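Local coordinates for nucleoporin NUP145N (Chaetomium thermophilum, PDB 5HB6), which forms part of the nuclear pore complex, probably as a structural component and docking partner for transport factors, and is represented here by its autoproteolytic domain, at residues A[36-41]-A[86-91]. The protein carries 1 engineered substitution. Sequence-based numbering, arbitrary orientation. Where two conformers were deposited one is given.
Sequences SVQFKV and LISLEH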
loop_
_atom_site.group_PDB
_atom_site.type_symbol
_atom_site.label_atom_id
_atom_site.label_comp_id
_atom_site.label_asym_id
_atom_site.label_seq_id
_atom_site.Cartn_x
_atom_site.Cartn_y
_atom_site.Cartn_z
ATOM N N SER A 36 4.824 0.644 -1.671
ATOM C CA SER A 36 4.465 0.662 -0.265
ATOM C C SER A 36 2.983 0.904 -0.082
ATOM O O SER A 36 2.311 1.491 -0.934
ATOM C CB SER A 36 5.265 1.723 0.510
ATOM O OG SER A 36 4.989 3.000 -0.033
ATOM N N VAL A 37 2.504 0.462 1.084
ATOM C CA VAL A 37 1.160 0.748 1.579
ATOM C C VAL A 37 1.334 1.410 2.949
ATOM O O VAL A 37 1.923 0.822 3.864
ATOM C CB VAL A 37 0.328 -0.534 1.710
ATOM C CG1 VAL A 37 -1.063 -0.225 2.212
ATOM C CG2 VAL A 37 0.290 -1.289 0.405
ATOM N N GLN A 38 0.869 2.644 3.056
ATOM C CA GLN A 38 0.939 3.439 4.279
ATOM C C GLN A 38 -0.475 3.566 4.814
ATOM O O GLN A 38 -1.313 4.230 4.203
ATOM C CB GLN A 38 1.506 4.833 4.013
ATOM C CG GLN A 38 2.954 4.857 3.568
ATOM C CD GLN A 38 3.422 6.251 3.172
ATOM O OE1 GLN A 38 3.750 7.052 4.036
ATOM N NE2 GLN A 38 3.420 6.559 1.872
ATOM N N PHE A 39 -0.745 2.947 5.959
ATOM C CA PHE A 39 -2.081 3.031 6.535
ATOM C C PHE A 39 -2.292 4.416 7.138
ATOM O O PHE A 39 -1.424 4.933 7.859
ATOM C CB PHE A 39 -2.315 1.872 7.507
ATOM C CG PHE A 39 -2.218 0.534 6.816
ATOM C CD1 PHE A 39 -3.313 0.015 6.138
ATOM C CD2 PHE A 39 -1.022 -0.155 6.751
ATOM C CE1 PHE A 39 -3.226 -1.183 5.459
ATOM C CE2 PHE A 39 -0.914 -1.344 6.050
ATOM C CZ PHE A 39 -2.022 -1.860 5.399
ATOM N N LYS A 40 -3.435 5.011 6.841
ATOM C CA LYS A 40 -3.660 6.420 7.106
ATOM C C LYS A 40 -4.246 6.692 8.483
ATOM O O LYS A 40 -4.230 7.845 8.917
ATOM C CB LYS A 40 -4.558 7.021 6.010
ATOM C CG LYS A 40 -3.819 7.143 4.663
ATOM C CD LYS A 40 -4.726 7.451 3.483
ATOM C CE LYS A 40 -5.375 8.786 3.617
ATOM N NZ LYS A 40 -6.178 9.088 2.389
ATOM N N VAL A 41 -4.687 5.665 9.196
ATOM C CA VAL A 41 -5.282 5.807 10.522
ATOM C C VAL A 41 -4.532 4.841 11.424
ATOM O O VAL A 41 -3.824 3.939 10.937
ATOM C CB VAL A 41 -6.792 5.481 10.497
ATOM C CG1 VAL A 41 -7.547 6.479 9.643
ATOM C CG2 VAL A 41 -7.019 4.070 9.982
ATOM N N LEU A 86 -2.603 4.823 1.781
ATOM C CA LEU A 86 -1.936 5.477 0.672
ATOM C C LEU A 86 -0.998 4.464 0.048
ATOM O O LEU A 86 -0.044 4.006 0.697
ATOM C CB LEU A 86 -1.184 6.710 1.169
ATOM C CG LEU A 86 -0.232 7.383 0.163
ATOM C CD1 LEU A 86 -0.980 8.041 -0.936
ATOM C CD2 LEU A 86 0.628 8.451 0.860
ATOM N N ILE A 87 -1.219 4.166 -1.229
ATOM C CA ILE A 87 -0.478 3.122 -1.936
ATOM C C ILE A 87 0.402 3.810 -2.958
ATOM O O ILE A 87 -0.067 4.679 -3.695
ATOM C CB ILE A 87 -1.452 2.142 -2.611
ATOM C CG1 ILE A 87 -2.305 1.466 -1.538
ATOM C CG2 ILE A 87 -0.711 1.138 -3.453
ATOM C CD1 ILE A 87 -3.406 0.642 -2.110
ATOM N N SER A 88 1.667 3.418 -3.018
ATOM C CA SER A 88 2.604 4.013 -3.964
ATOM C C SER A 88 3.245 2.876 -4.730
ATOM O O SER A 88 3.868 2.009 -4.115
ATOM C CB SER A 88 3.664 4.845 -3.212
ATOM O OG SER A 88 3.045 5.850 -2.429
ATOM N N LEU A 89 3.102 2.894 -6.044
ATOM C CA LEU A 89 3.547 1.789 -6.892
ATOM C C LEU A 89 4.521 2.253 -7.959
ATOM O O LEU A 89 4.193 3.087 -8.814
ATOM C CB LEU A 89 2.374 1.104 -7.569
ATOM C CG LEU A 89 1.432 0.366 -6.633
ATOM C CD1 LEU A 89 0.184 -0.098 -7.341
ATOM C CD2 LEU A 89 2.109 -0.806 -5.958
ATOM N N GLU A 90 5.718 1.671 -7.928
ATOM C CA GLU A 90 6.689 1.812 -9.001
ATOM C C GLU A 90 6.167 1.187 -10.300
ATOM O O GLU A 90 5.176 0.448 -10.324
ATOM C CB GLU A 90 8.015 1.127 -8.626
ATOM C CG GLU A 90 8.679 1.769 -7.413
ATOM C CD GLU A 90 10.004 1.142 -7.035
ATOM O OE1 GLU A 90 10.618 0.488 -7.892
ATOM O OE2 GLU A 90 10.413 1.308 -5.880
ATOM N N HIS A 91 6.828 1.542 -11.400
ATOM C CA HIS A 91 6.607 0.891 -12.694
ATOM C C HIS A 91 5.254 1.243 -13.303
ATOM O O HIS A 91 4.683 0.454 -14.055
ATOM C CB HIS A 91 6.790 -0.632 -12.630
ATOM C CG HIS A 91 7.915 -1.053 -11.753
ATOM N ND1 HIS A 91 9.215 -0.665 -11.969
ATOM C CD2 HIS A 91 7.924 -1.783 -10.621
ATOM C CE1 HIS A 91 9.982 -1.142 -11.007
ATOM N NE2 HIS A 91 9.228 -1.842 -10.181
HETATM O O HOH W 1 2.624 4.556 0.093
#
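S36, Q38, L86 and S88 rise from one face of two neighbouring antiparallel strands, and a single water sits among them. It links both serine hydroxyls, S36 OG at 2.8 Å and S88 OG at 2.9 Å, accepts from Q38 NE2 and donates to the carbonyl oxygen of L86, so that four bonds grip it. S36 OG stands between its N and carbonyl carbon (chi1 60°), whereas S88 OG lies beside its backbone N (chi1 -58°); both hydroxyls turn to the water rather than to each other, and S36 OG approaches S88 at CB, 3.9 Å away. Q38 runs extended alongside L86, both pointing the same way, and its side-chain amide nitrogen NE2 rests 3.5 Å from CD2 in one of the two L86 conformers. K40, in one of its two conformers, carries CD to 3.8 Å from L86 N, and NZ hydrogen-bonds S133 OG on strand 129-134.

On the opposite face V37 and I87 form a non-hydrogen-bonded pair, touching loosely through CG2 and CG1 at 4.3 Å; both are buried and pack on A65. Two hydrogen-bonded pairs flank them, S36 with S88 and Q38 with L86, the L86 N to Q38 O bond being 2.8 Å and nearly straight (172°). The pairing joins the two middle strands of the six-stranded antiparallel sheet of the Nup98-type autoproteolytic (peptidase S59) domain.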